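PDB 3QPI: chlorite dismutase, which catalyses the heme-dependent breakdown of chlorite to chloride and molecular oxygen. Local coordinates for residues R104-I107 with F108-S112; V161-T165 with E166-Y170; R60-E63 with R64-I68. All coordinates share one frame; numbering follows the deposited sequence.

Interaction 1. Residues R104-I107 with F108-S112. With HEM (protoporphyrin IX containing Fe), chain C.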
loop_
_atom_site.group_PDB
_atom_site.type_symbol
_atom_site.label_atom_id
_atom_site.label_comp_id
_atom_site.label_asym_id
_atom_site.label_seq_id
_atom_site.Cartn_x
_atom_site.Cartn_y
_atom_site.Cartn_z
ATOM N N ARG A 104 0.269 12.994 14.502
ATOM C CA ARG A 104 0.306 12.133 13.319
ATOM C C ARG A 104 -0.910 12.414 12.407
ATOM O O ARG A 104 -0.756 12.530 11.188
ATOM C CB ARG A 104 0.442 10.656 13.714
ATOM C CG ARG A 104 1.925 10.220 13.855
ATOM C CD ARG A 104 2.110 8.796 14.422
ATOM N NE ARG A 104 1.844 8.753 15.863
ATOM C CZ ARG A 104 0.699 8.347 16.428
ATOM N NH1 ARG A 104 -0.318 7.892 15.689
ATOM N NH2 ARG A 104 0.572 8.389 17.755
ATOM N N ARG A 105 -2.095 12.590 12.996
ATOM C CA ARG A 105 -3.295 12.904 12.220
ATOM C C ARG A 105 -3.143 14.215 11.440
ATOM O O ARG A 105 -3.571 14.314 10.291
ATOM C CB ARG A 105 -4.517 12.990 13.137
ATOM C CG ARG A 105 -5.721 13.688 12.510
ATOM C CD ARG A 105 -6.354 12.906 11.344
ATOM N NE ARG A 105 -7.346 13.731 10.653
ATOM C CZ ARG A 105 -8.255 13.283 9.793
ATOM N NH1 ARG A 105 -8.326 11.980 9.486
ATOM N NH2 ARG A 105 -9.097 14.152 9.231
ATOM N N ALA A 106 -2.532 15.221 12.066
ATOM C CA ALA A 106 -2.346 16.523 11.429
ATOM C C ALA A 106 -1.430 16.449 10.191
ATOM O O ALA A 106 -1.739 17.002 9.139
ATOM C CB ALA A 106 -1.793 17.546 12.465
ATOM N N ILE A 107 -0.289 15.787 10.334
ATOM C CA ILE A 107 0.589 15.529 9.205
ATOM C C ILE A 107 -0.104 14.703 8.119
ATOM O O ILE A 107 -0.086 15.082 6.949
ATOM C CB ILE A 107 1.863 14.799 9.667
ATOM C CG1 ILE A 107 2.657 15.719 10.612
ATOM C CG2 ILE A 107 2.699 14.340 8.460
ATOM C CD1 ILE A 107 3.891 15.075 11.221
ATOM N N PHE A 108 -0.720 13.587 8.519
ATOM C CA PHE A 108 -1.350 12.656 7.585
ATOM C C PHE A 108 -2.418 13.356 6.761
ATOM O O PHE A 108 -2.415 13.266 5.543
ATOM C CB PHE A 108 -1.954 11.475 8.366
ATOM C CG PHE A 108 -2.864 10.565 7.551
ATOM C CD1 PHE A 108 -2.341 9.497 6.827
ATOM C CD2 PHE A 108 -4.242 10.748 7.558
ATOM C CE1 PHE A 108 -3.179 8.637 6.114
ATOM C CE2 PHE A 108 -5.084 9.888 6.835
ATOM C CZ PHE A 108 -4.548 8.846 6.114
ATOM N N GLU A 109 -3.338 14.055 7.413
ATOM C CA GLU A 109 -4.410 14.689 6.669
ATOM C C GLU A 109 -4.258 16.225 6.517
ATOM O O GLU A 109 -4.261 16.744 5.399
ATOM C CB GLU A 109 -5.759 14.328 7.290
ATOM C CG GLU A 109 -6.954 14.756 6.438
ATOM C CD GLU A 109 -6.904 14.210 5.010
ATOM O OE1 GLU A 109 -7.633 14.734 4.143
ATOM O OE2 GLU A 109 -6.140 13.256 4.741
ATOM N N ASP A 110 -4.129 16.964 7.613
ATOM C CA ASP A 110 -4.205 18.425 7.490
ATOM C C ASP A 110 -3.068 19.003 6.646
ATOM O O ASP A 110 -3.291 19.911 5.877
ATOM C CB ASP A 110 -4.285 19.097 8.854
ATOM C CG ASP A 110 -5.561 18.734 9.605
ATOM O OD1 ASP A 110 -6.535 18.255 8.975
ATOM O OD2 ASP A 110 -5.590 18.925 10.837
ATOM N N LYS A 111 -1.869 18.448 6.759
ATOM C CA LYS A 111 -0.744 18.901 5.961
ATOM C C LYS A 111 -0.573 18.085 4.669
ATOM O O LYS A 111 -0.311 18.656 3.619
ATOM C CB LYS A 111 0.541 18.829 6.775
ATOM C CG LYS A 111 0.458 19.522 8.116
ATOM C CD LYS A 111 1.792 19.460 8.833
ATOM C CE LYS A 111 1.683 19.854 10.317
ATOM N NZ LYS A 111 3.023 19.893 10.983
ATOM N N SER A 112 -0.708 16.757 4.729
ATOM C CA SER A 112 -0.468 15.944 3.533
ATOM C C SER A 112 -1.749 15.674 2.758
ATOM O O SER A 112 -1.679 15.257 1.625
ATOM C CB SER A 112 0.217 14.617 3.884
ATOM O OG SER A 112 1.424 14.835 4.615
HETATM C CHA HEM C . -3.565 4.993 5.003
HETATM C CHB HEM C . -6.687 6.355 1.642
HETATM C CHC HEM C . -3.346 5.534 -1.795
HETATM C CHD HEM C . -0.216 4.479 1.588
HETATM C C1A HEM C . -4.665 5.410 4.335
HETATM C C2A HEM C . -5.908 5.715 5.027
HETATM C C3A HEM C . -6.824 6.091 4.112
HETATM C C4A HEM C . -6.143 6.035 2.820
HETATM C CMA HEM C . -8.303 6.535 4.408
HETATM C CAA HEM C . -6.017 5.628 6.557
HETATM C CBA HEM C . -6.616 4.326 7.071
HETATM C CGA HEM C . -6.817 4.522 8.560
HETATM O O1A HEM C . -6.070 3.856 9.302
HETATM O O2A HEM C . -7.680 5.343 9.007
HETATM C C1B HEM C . -6.011 6.213 0.479
HETATM C C2B HEM C . -6.668 6.356 -0.797
HETATM C C3B HEM C . -5.765 6.089 -1.730
HETATM C C4B HEM C . -4.497 5.802 -1.088
HETATM C CMB HEM C . -8.155 6.693 -1.074
HETATM C CAB HEM C . -6.074 6.141 -3.243
HETATM C CBB HEM C . -5.748 5.101 -4.014
HETATM C C1C HEM C . -2.186 5.202 -1.209
HETATM C C2C HEM C . -0.913 4.867 -1.847
HETATM C C3C HEM C . -0.070 4.541 -0.868
HETATM C C4C HEM C . -0.781 4.707 0.386
HETATM C CMC HEM C . -0.672 4.823 -3.374
HETATM C CAC HEM C . 1.411 4.126 -0.921
HETATM C CBC HEM C . 2.174 4.537 -1.943
HETATM C C1D HEM C . -0.800 4.468 2.791
HETATM C C2D HEM C . -0.098 4.151 4.011
HETATM C C3D HEM C . -1.178 4.313 5.071
HETATM C C4D HEM C . -2.372 4.728 4.374
HETATM C CMD HEM C . 1.387 3.726 4.256
HETATM C CAD HEM C . -1.033 4.115 6.585
HETATM C CBD HEM C . -0.731 5.505 7.167
HETATM C CGD HEM C . -0.399 5.367 8.636
HETATM O O1D HEM C . -1.219 4.768 9.369
HETATM O O2D HEM C . 0.680 5.855 9.075
HETATM N NA HEM C . -4.818 5.592 2.949
HETATM N NB HEM C . -4.671 5.871 0.293
HETATM N NC HEM C . -2.069 5.105 0.149
HETATM N ND HEM C . -2.139 4.821 3.035
HETATM FE FE HEM C . -3.240 5.469 1.622
#

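Interaction 2. Residues V161-T165 with E166-Y170. With HEM (protoporphyrin IX containing Fe), chain C.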
loop_
_atom_site.group_PDB
_atom_site.type_symbol
_atom_site.label_atom_id
_atom_site.label_comp_id
_atom_site.label_asym_id
_atom_site.label_seq_id
_atom_site.Cartn_x
_atom_site.Cartn_y
_atom_site.Cartn_z
ATOM N N VAL A 161 2.646 11.878 -6.278
ATOM C CA VAL A 161 2.039 12.940 -5.503
ATOM C C VAL A 161 2.215 12.691 -3.987
ATOM O O VAL A 161 2.611 13.584 -3.232
ATOM C CB VAL A 161 0.533 13.030 -5.866
ATOM C CG1 VAL A 161 -0.293 13.662 -4.746
ATOM C CG2 VAL A 161 0.358 13.800 -7.161
ATOM N N LEU A 162 1.917 11.476 -3.537
ATOM C CA LEU A 162 1.978 11.179 -2.116
ATOM C C LEU A 162 3.416 11.201 -1.656
ATOM O O LEU A 162 3.711 11.638 -0.542
ATOM C CB LEU A 162 1.344 9.817 -1.816
ATOM C CG LEU A 162 -0.181 9.806 -1.930
ATOM C CD1 LEU A 162 -0.700 8.379 -1.908
ATOM C CD2 LEU A 162 -0.805 10.626 -0.808
ATOM N N ARG A 163 4.313 10.720 -2.510
ATOM C CA ARG A 163 5.724 10.708 -2.162
ATOM C C ARG A 163 6.308 12.114 -2.041
ATOM O O ARG A 163 7.412 12.266 -1.512
ATOM C CB ARG A 163 6.531 9.857 -3.147
ATOM C CG ARG A 163 6.448 8.375 -2.807
ATOM C CD ARG A 163 7.059 7.440 -3.849
ATOM N NE ARG A 163 6.775 6.058 -3.459
ATOM C CZ ARG A 163 6.880 4.999 -4.258
ATOM N NH1 ARG A 163 7.273 5.127 -5.523
ATOM N NH2 ARG A 163 6.587 3.800 -3.778
ATOM N N ALA A 164 5.580 13.143 -2.483
ATOM C CA ALA A 164 6.058 14.534 -2.289
ATOM C C ALA A 164 5.561 15.171 -0.981
ATOM O O ALA A 164 5.862 16.323 -0.713
ATOM C CB ALA A 164 5.660 15.428 -3.474
ATOM N N THR A 165 4.792 14.437 -0.179
ATOM C CA THR A 165 4.105 15.039 0.966
ATOM C C THR A 165 4.974 15.029 2.211
ATOM O O THR A 165 5.998 14.338 2.261
ATOM C CB THR A 165 2.797 14.338 1.251
ATOM O OG1 THR A 165 3.050 12.963 1.597
ATOM C CG2 THR A 165 1.895 14.406 0.006
ATOM N N GLU A 166 4.599 15.858 3.182
ATOM C CA GLU A 166 5.284 15.885 4.476
ATOM C C GLU A 166 5.175 14.501 5.147
ATOM O O GLU A 166 6.130 14.031 5.782
ATOM C CB GLU A 166 4.692 16.969 5.376
ATOM C CG GLU A 166 5.403 17.128 6.730
ATOM C CD GLU A 166 4.854 18.292 7.560
ATOM O OE1 GLU A 166 4.392 19.280 6.954
ATOM O OE2 GLU A 166 4.874 18.218 8.819
ATOM N N GLU A 167 4.018 13.853 5.006
ATOM C CA GLU A 167 3.879 12.506 5.520
ATOM C C GLU A 167 5.036 11.630 5.038
ATOM O O GLU A 167 5.612 10.876 5.819
ATOM C CB GLU A 167 2.552 11.872 5.112
ATOM C CG GLU A 167 2.493 10.375 5.485
ATOM C CD GLU A 167 1.135 9.727 5.236
ATOM O OE1 GLU A 167 0.276 10.365 4.599
ATOM O OE2 GLU A 167 0.918 8.580 5.702
ATOM N N TRP A 168 5.391 11.737 3.761
ATOM C CA TRP A 168 6.394 10.844 3.208
ATOM C C TRP A 168 7.828 11.127 3.651
ATOM O O TRP A 168 8.698 10.270 3.461
ATOM C CB TRP A 168 6.315 10.755 1.678
ATOM C CG TRP A 168 5.793 9.362 1.264
ATOM C CD1 TRP A 168 6.522 8.312 0.768
ATOM C CD2 TRP A 168 4.440 8.888 1.385
ATOM N NE1 TRP A 168 5.696 7.221 0.546
ATOM C CE2 TRP A 168 4.416 7.553 0.909
ATOM C CE3 TRP A 168 3.243 9.474 1.822
ATOM C CZ2 TRP A 168 3.241 6.795 0.863
ATOM C CZ3 TRP A 168 2.071 8.723 1.768
ATOM C CH2 TRP A 168 2.085 7.391 1.304
ATOM N N THR A 169 8.072 12.297 4.253
ATOM C CA THR A 169 9.409 12.598 4.753
ATOM C C THR A 169 9.744 11.669 5.903
ATOM O O THR A 169 10.910 11.528 6.264
ATOM C CB THR A 169 9.569 14.071 5.238
ATOM O OG1 THR A 169 8.696 14.302 6.345
ATOM C CG2 THR A 169 9.250 15.065 4.128
ATOM N N TYR A 170 8.724 11.031 6.476
ATOM C CA TYR A 170 8.936 10.065 7.546
ATOM C C TYR A 170 9.117 8.604 7.067
ATOM O O TYR A 170 9.323 7.700 7.890
ATOM C CB TYR A 170 7.761 10.114 8.533
ATOM C CG TYR A 170 7.653 11.422 9.272
ATOM C CD1 TYR A 170 8.349 11.633 10.468
ATOM C CD2 TYR A 170 6.857 12.448 8.785
ATOM C CE1 TYR A 170 8.260 12.853 11.159
ATOM C CE2 TYR A 170 6.766 13.678 9.469
ATOM C CZ TYR A 170 7.464 13.860 10.649
ATOM O OH TYR A 170 7.364 15.061 11.303
HETATM C CHA HEM C . -3.565 4.993 5.003
HETATM C CHB HEM C . -6.687 6.355 1.642
HETATM C CHC HEM C . -3.346 5.534 -1.795
HETATM C CHD HEM C . -0.216 4.479 1.588
HETATM C C1A HEM C . -4.665 5.410 4.335
HETATM C C2A HEM C . -5.908 5.715 5.027
HETATM C C3A HEM C . -6.824 6.091 4.112
HETATM C C4A HEM C . -6.143 6.035 2.820
HETATM C CMA HEM C . -8.303 6.535 4.408
HETATM C CAA HEM C . -6.017 5.628 6.557
HETATM C CBA HEM C . -6.616 4.326 7.071
HETATM C CGA HEM C . -6.817 4.522 8.560
HETATM O O1A HEM C . -6.070 3.856 9.302
HETATM O O2A HEM C . -7.680 5.343 9.007
HETATM C C1B HEM C . -6.011 6.213 0.479
HETATM C C2B HEM C . -6.668 6.356 -0.797
HETATM C C3B HEM C . -5.765 6.089 -1.730
HETATM C C4B HEM C . -4.497 5.802 -1.088
HETATM C CMB HEM C . -8.155 6.693 -1.074
HETATM C CAB HEM C . -6.074 6.141 -3.243
HETATM C CBB HEM C . -5.748 5.101 -4.014
HETATM C C1C HEM C . -2.186 5.202 -1.209
HETATM C C2C HEM C . -0.913 4.867 -1.847
HETATM C C3C HEM C . -0.070 4.541 -0.868
HETATM C C4C HEM C . -0.781 4.707 0.386
HETATM C CMC HEM C . -0.672 4.823 -3.374
HETATM C CAC HEM C . 1.411 4.126 -0.921
HETATM C CBC HEM C . 2.174 4.537 -1.943
HETATM C C1D HEM C . -0.800 4.468 2.791
HETATM C C2D HEM C . -0.098 4.151 4.011
HETATM C C3D HEM C . -1.178 4.313 5.071
HETATM C C4D HEM C . -2.372 4.728 4.374
HETATM C CMD HEM C . 1.387 3.726 4.256
HETATM C CAD HEM C . -1.033 4.115 6.585
HETATM C CBD HEM C . -0.731 5.505 7.167
HETATM C CGD HEM C . -0.399 5.367 8.636
HETATM O O1D HEM C . -1.219 4.768 9.369
HETATM O O2D HEM C . 0.680 5.855 9.075
HETATM N NA HEM C . -4.818 5.592 2.949
HETATM N NB HEM C . -4.671 5.871 0.293
HETATM N NC HEM C . -2.069 5.105 0.149
HETATM N ND HEM C . -2.139 4.821 3.035
HETATM FE FE HEM C . -3.240 5.469 1.622
#

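Interaction 3. Residues R60-E63 with R64-I68. With HEM (protoporphyrin IX containing Fe), chain C.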
loop_
_atom_site.group_PDB
_atom_site.type_symbol
_atom_site.label_atom_id
_atom_site.label_comp_id
_atom_site.label_asym_id
_atom_site.label_seq_id
_atom_site.Cartn_x
_atom_site.Cartn_y
_atom_site.Cartn_z
ATOM N N ARG A 60 -7.159 3.908 11.936
ATOM C CA ARG A 60 -6.283 4.659 12.830
ATOM C C ARG A 60 -6.455 6.176 12.690
ATOM O O ARG A 60 -6.179 6.913 13.626
ATOM C CB ARG A 60 -4.825 4.296 12.546
ATOM C CG ARG A 60 -4.582 2.788 12.382
ATOM C CD ARG A 60 -4.789 2.050 13.703
ATOM N NE ARG A 60 -3.911 0.882 13.852
ATOM C CZ ARG A 60 -4.242 -0.329 13.451
ATOM N NH1 ARG A 60 -5.420 -0.520 12.869
ATOM N NH2 ARG A 60 -3.395 -1.349 13.605
ATOM N N TYR A 61 -6.905 6.645 11.527
ATOM C CA TYR A 61 -7.026 8.086 11.286
ATOM C C TYR A 61 -8.390 8.505 10.745
ATOM O O TYR A 61 -8.841 9.610 11.023
ATOM C CB TYR A 61 -5.908 8.574 10.363
ATOM C CG TYR A 61 -4.544 8.367 10.982
ATOM C CD1 TYR A 61 -3.696 7.368 10.511
ATOM C CD2 TYR A 61 -4.124 9.130 12.074
ATOM C CE1 TYR A 61 -2.461 7.142 11.085
ATOM C CE2 TYR A 61 -2.887 8.901 12.676
ATOM C CZ TYR A 61 -2.057 7.905 12.161
ATOM O OH TYR A 61 -0.825 7.650 12.700
ATOM N N VAL A 62 -9.050 7.625 10.000
ATOM C CA VAL A 62 -10.290 7.990 9.328
ATOM C C VAL A 62 -11.383 8.420 10.292
ATOM O O VAL A 62 -11.691 7.739 11.264
ATOM C CB VAL A 62 -10.841 6.835 8.433
ATOM C CG1 VAL A 62 -12.361 7.005 8.159
ATOM C CG2 VAL A 62 -10.097 6.792 7.142
ATOM N N GLU A 63 -11.991 9.547 9.987
ATOM C CA GLU A 63 -13.131 10.012 10.740
ATOM C C GLU A 63 -14.408 9.680 9.983
ATOM O O GLU A 63 -14.364 9.350 8.786
ATOM C CB GLU A 63 -12.971 11.506 10.997
ATOM C CG GLU A 63 -11.635 11.755 11.660
ATOM C CD GLU A 63 -11.406 13.186 12.102
ATOM O OE1 GLU A 63 -12.171 14.101 11.703
ATOM O OE2 GLU A 63 -10.428 13.392 12.847
ATOM N N ARG A 64 -15.538 9.752 10.680
ATOM C CA ARG A 64 -16.804 9.296 10.110
ATOM C C ARG A 64 -17.130 9.954 8.756
ATOM O O ARG A 64 -17.513 9.267 7.809
ATOM C CB ARG A 64 -17.958 9.517 11.093
ATOM C CG ARG A 64 -19.319 9.120 10.533
ATOM C CD ARG A 64 -19.318 7.671 10.022
ATOM N NE ARG A 64 -19.075 6.720 11.112
ATOM C CZ ARG A 64 -18.885 5.412 10.954
ATOM N NH1 ARG A 64 -18.898 4.872 9.739
ATOM N NH2 ARG A 64 -18.679 4.642 12.017
ATOM N N ALA A 65 -16.989 11.273 8.659
ATOM C CA ALA A 65 -17.320 11.939 7.412
ATOM C C ALA A 65 -16.415 11.426 6.294
ATOM O O ALA A 65 -16.874 11.203 5.179
ATOM C CB ALA A 65 -17.210 13.448 7.549
ATOM N N GLU A 66 -15.132 11.239 6.584
ATOM C CA GLU A 66 -14.226 10.649 5.602
ATOM C C GLU A 66 -14.635 9.224 5.213
ATOM O O GLU A 66 -14.598 8.855 4.029
ATOM C CB GLU A 66 -12.798 10.664 6.116
ATOM C CG GLU A 66 -12.244 12.062 6.218
ATOM C CD GLU A 66 -11.027 12.148 7.120
ATOM O OE1 GLU A 66 -10.780 11.199 7.902
ATOM O OE2 GLU A 66 -10.321 13.178 7.054
ATOM N N LYS A 67 -15.046 8.417 6.187
ATOM C CA LYS A 67 -15.456 7.060 5.845
ATOM C C LYS A 67 -16.634 7.122 4.884
ATOM O O LYS A 67 -16.658 6.416 3.889
ATOM C CB LYS A 67 -15.835 6.223 7.059
ATOM C CG LYS A 67 -16.222 4.808 6.665
ATOM C CD LYS A 67 -16.326 3.890 7.848
ATOM C CE LYS A 67 -16.545 2.435 7.411
ATOM N NZ LYS A 67 -16.584 1.517 8.594
ATOM N N ILE A 68 -17.601 7.979 5.180
ATOM C CA ILE A 68 -18.738 8.144 4.293
ATOM C C ILE A 68 -18.288 8.508 2.868
ATOM O O ILE A 68 -18.702 7.864 1.912
ATOM C CB ILE A 68 -19.718 9.174 4.854
ATOM C CG1 ILE A 68 -20.495 8.531 6.012
ATOM C CG2 ILE A 68 -20.660 9.657 3.764
ATOM C CD1 ILE A 68 -21.285 9.518 6.844
HETATM C CHA HEM C . -3.565 4.993 5.003
HETATM C CHB HEM C . -6.687 6.355 1.642
HETATM C CHC HEM C . -3.346 5.534 -1.795
HETATM C CHD HEM C . -0.216 4.479 1.588
HETATM C C1A HEM C . -4.665 5.410 4.335
HETATM C C2A HEM C . -5.908 5.715 5.027
HETATM C C3A HEM C . -6.824 6.091 4.112
HETATM C C4A HEM C . -6.143 6.035 2.820
HETATM C CMA HEM C . -8.303 6.535 4.408
HETATM C CAA HEM C . -6.017 5.628 6.557
HETATM C CBA HEM C . -6.616 4.326 7.071
HETATM C CGA HEM C . -6.817 4.522 8.560
HETATM O O1A HEM C . -6.070 3.856 9.302
HETATM O O2A HEM C . -7.680 5.343 9.007
HETATM C C1B HEM C . -6.011 6.213 0.479
HETATM C C2B HEM C . -6.668 6.356 -0.797
HETATM C C3B HEM C . -5.765 6.089 -1.730
HETATM C C4B HEM C . -4.497 5.802 -1.088
HETATM C CMB HEM C . -8.155 6.693 -1.074
HETATM C CAB HEM C . -6.074 6.141 -3.243
HETATM C CBB HEM C . -5.748 5.101 -4.014
HETATM C C1C HEM C . -2.186 5.202 -1.209
HETATM C C2C HEM C . -0.913 4.867 -1.847
HETATM C C3C HEM C . -0.070 4.541 -0.868
HETATM C C4C HEM C . -0.781 4.707 0.386
HETATM C CMC HEM C . -0.672 4.823 -3.374
HETATM C CAC HEM C . 1.411 4.126 -0.921
HETATM C CBC HEM C . 2.174 4.537 -1.943
HETATM C C1D HEM C . -0.800 4.468 2.791
HETATM C C2D HEM C . -0.098 4.151 4.011
HETATM C C3D HEM C . -1.178 4.313 5.071
HETATM C C4D HEM C . -2.372 4.728 4.374
HETATM C CMD HEM C . 1.387 3.726 4.256
HETATM C CAD HEM C . -1.033 4.115 6.585
HETATM C CBD HEM C . -0.731 5.505 7.167
HETATM C CGD HEM C . -0.399 5.367 8.636
HETATM O O1D HEM C . -1.219 4.768 9.369
HETATM O O2D HEM C . 0.680 5.855 9.075
HETATM N NA HEM C . -4.818 5.592 2.949
HETATM N NB HEM C . -4.671 5.871 0.293
HETATM N NC HEM C . -2.069 5.105 0.149
HETATM N ND HEM C . -2.139 4.821 3.035
HETATM FE FE HEM C . -3.240 5.469 1.622
#

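Interaction 1. Residues R104-I107 with F108-S112
Down the helix 101-111, ordinary i to i+4 backbone bonds run from Phe108 N to Arg104 O (2.9 Å) and from Glu109 N to Arg105 O, then give way to i to i+5 bonds, Lys111 N reaching Ala106 O and Ser112 N reaching Ile107 O. This is a pi-type widening of an alpha-helix, set beside the heme in the dimeric alpha+beta barrel fold of the chlorite dismutases. On one flank Arg105 and Glu109, a single turn apart, lie alongside each other and point the same way. The chain of Arg105 bends about its CB-CG bond (chi2 67°), which lays one face of its guanidinium over Glu109 CB. Arg105 NH2 is 3.6 Å from Glu109 CG. This is packing of methylenes on a flat cation and no salt bridge, since Arg105 NH2 and Glu109 OE1 are 5.3 Å apart. Both polar ends find their main partners elsewhere: Arg105 NH2 in a salt bridge with Glu66, the Glu109 oxygens on the backbone N-H groups of Ile115 and Ala116. Phe108 leaves the helix with CG trans to its backbone N (chi1 169°), a setting that carries the ring out to the porphyrin, where Phe108 CZ comes within 3.6 Å of HEM CAA. HEM C1A lies at the edge of that ring, in its plane. The same ring stacks on His114, the axial ligand of the iron, and is probably one of the groups that limit how that imidazole can turn. Further along, Ile107 O is gripped twice by one residue: Ser112 N and Ser112 OG arrive from opposite faces of the carbonyl plane. Ser112 OG also bonds to Glu167 N, and its own bond to Ile107 O, 2.8 Å long, comes in from above that plane.

Interaction 2. Residues V161-T165 with E166-Y170
Trp168 turns its indole back against the end of helix 152-163 with an unusual, nearly eclipsed first torsion (chi1 -110°), and Leu162 and Arg163 lie over one face of it. Two CH-pi contacts on that face join the end of the helix to the turn that follows, in the heme pocket of this alpha+beta barrel fold. Leu162 CB sits 4.0 Å from the centroid of the Trp168 six-membered ring, while Arg163 CA stands over the five-membered one. Arg163 CG reaches Trp168 CD1 at 3.6 Å, but the guanidinium runs on to Glu174 and Asp176, and Glu174 also takes Trp168 NE1. HEM CAC lies at the ring's edge, 3.7 Å from Trp168 CZ2. Replacing Trp168 by alanine takes away the indole, which would probably open a gap beside the heme vinyl group and leave Glu174 without its N-H partner. Glu167, beside it, forms a salt bridge with Lys92 and a hydrogen bond with the iron ligand His114, consistent with a second-shell residue that positions the imidazole. Thr165 OG1, near the indole edge, donates to Leu162 O at 2.6 Å in the carbonyl plane, and weakly receives Trp168 N at 3.4 Å.

Interaction 3. Residues R60-E63 with R64-I68
With CG trans to the carbonyl carbon (chi1 -68°) and the rest of the chain extended, Glu66 swings its carboxylate back over the first turn of helix 64-73, where Glu66 OE1 takes the N-H of Glu63 at 2.9 Å. Val62 sets CG1 trans to its backbone N (chi1 159°), which presses that methyl onto Lys67, Val62 CG1 lying 3.7 Å from Lys67 CB as the two side chains cross at about a right angle. Glu63 is the N-cap, and the bond from its N-H to the third residue of the helix is the side-chain-to-backbone half of a capping box. It is nearly straight, at 171°, although the N-H meets the anti side of Glu66 OE1 and stands somewhat out of the carboxylate plane. Lys67 N closes the turn on Glu63 O at 2.8 Å. The two carboxylates keep their distance, Glu63 OE1 and Glu66 OE1 being 5.0 Å apart, and Arg105 probably offsets their like charge, by a salt bridge to Glu66 OE2 and a long, weak pairing with Glu63 OE2. Before the cap, three successive backbone N-H groups grip one heme propionate: Arg60 N bonds to HEM O1A at 2.9 Å, while Tyr61 N and Val62 N share HEM O2A. Val62 CG2 leans on the heme itself, 3.3 Å from HEM CMA. Tyr61 offers its ring edge to the other propionate, with HEM O1D in the ring plane and 3.2 Å from Tyr61 CE1. The cap thus starts helix 64-73 directly after a propionate-binding loop that follows strand 50-54, and helix 101-111 flanks both, its Arg104 holding Tyr61 OH and its Phe108 meeting the Tyr61 ring.

From the N terminus, interaction 3 comes first, turning the loop after strand 50-54 into helix 64-73 beside the propionates. Interaction 1 follows inside helix 101-111, and interaction 2 joins the end of helix 152-163 to the turn before strand 171-181. They run in series, none enclosing or crossing another, and each closes only a local turn. Interaction 1 is the hub: its Arg104 and Arg105 reach back to residues 60-68, and its Phe108, Lys111 and Ser112 reach forward to residues 166-167. Interactions 2 and 3 do not touch, their nearest atoms about 7 Å apart, yet all three border the same heme and tie these helices around it.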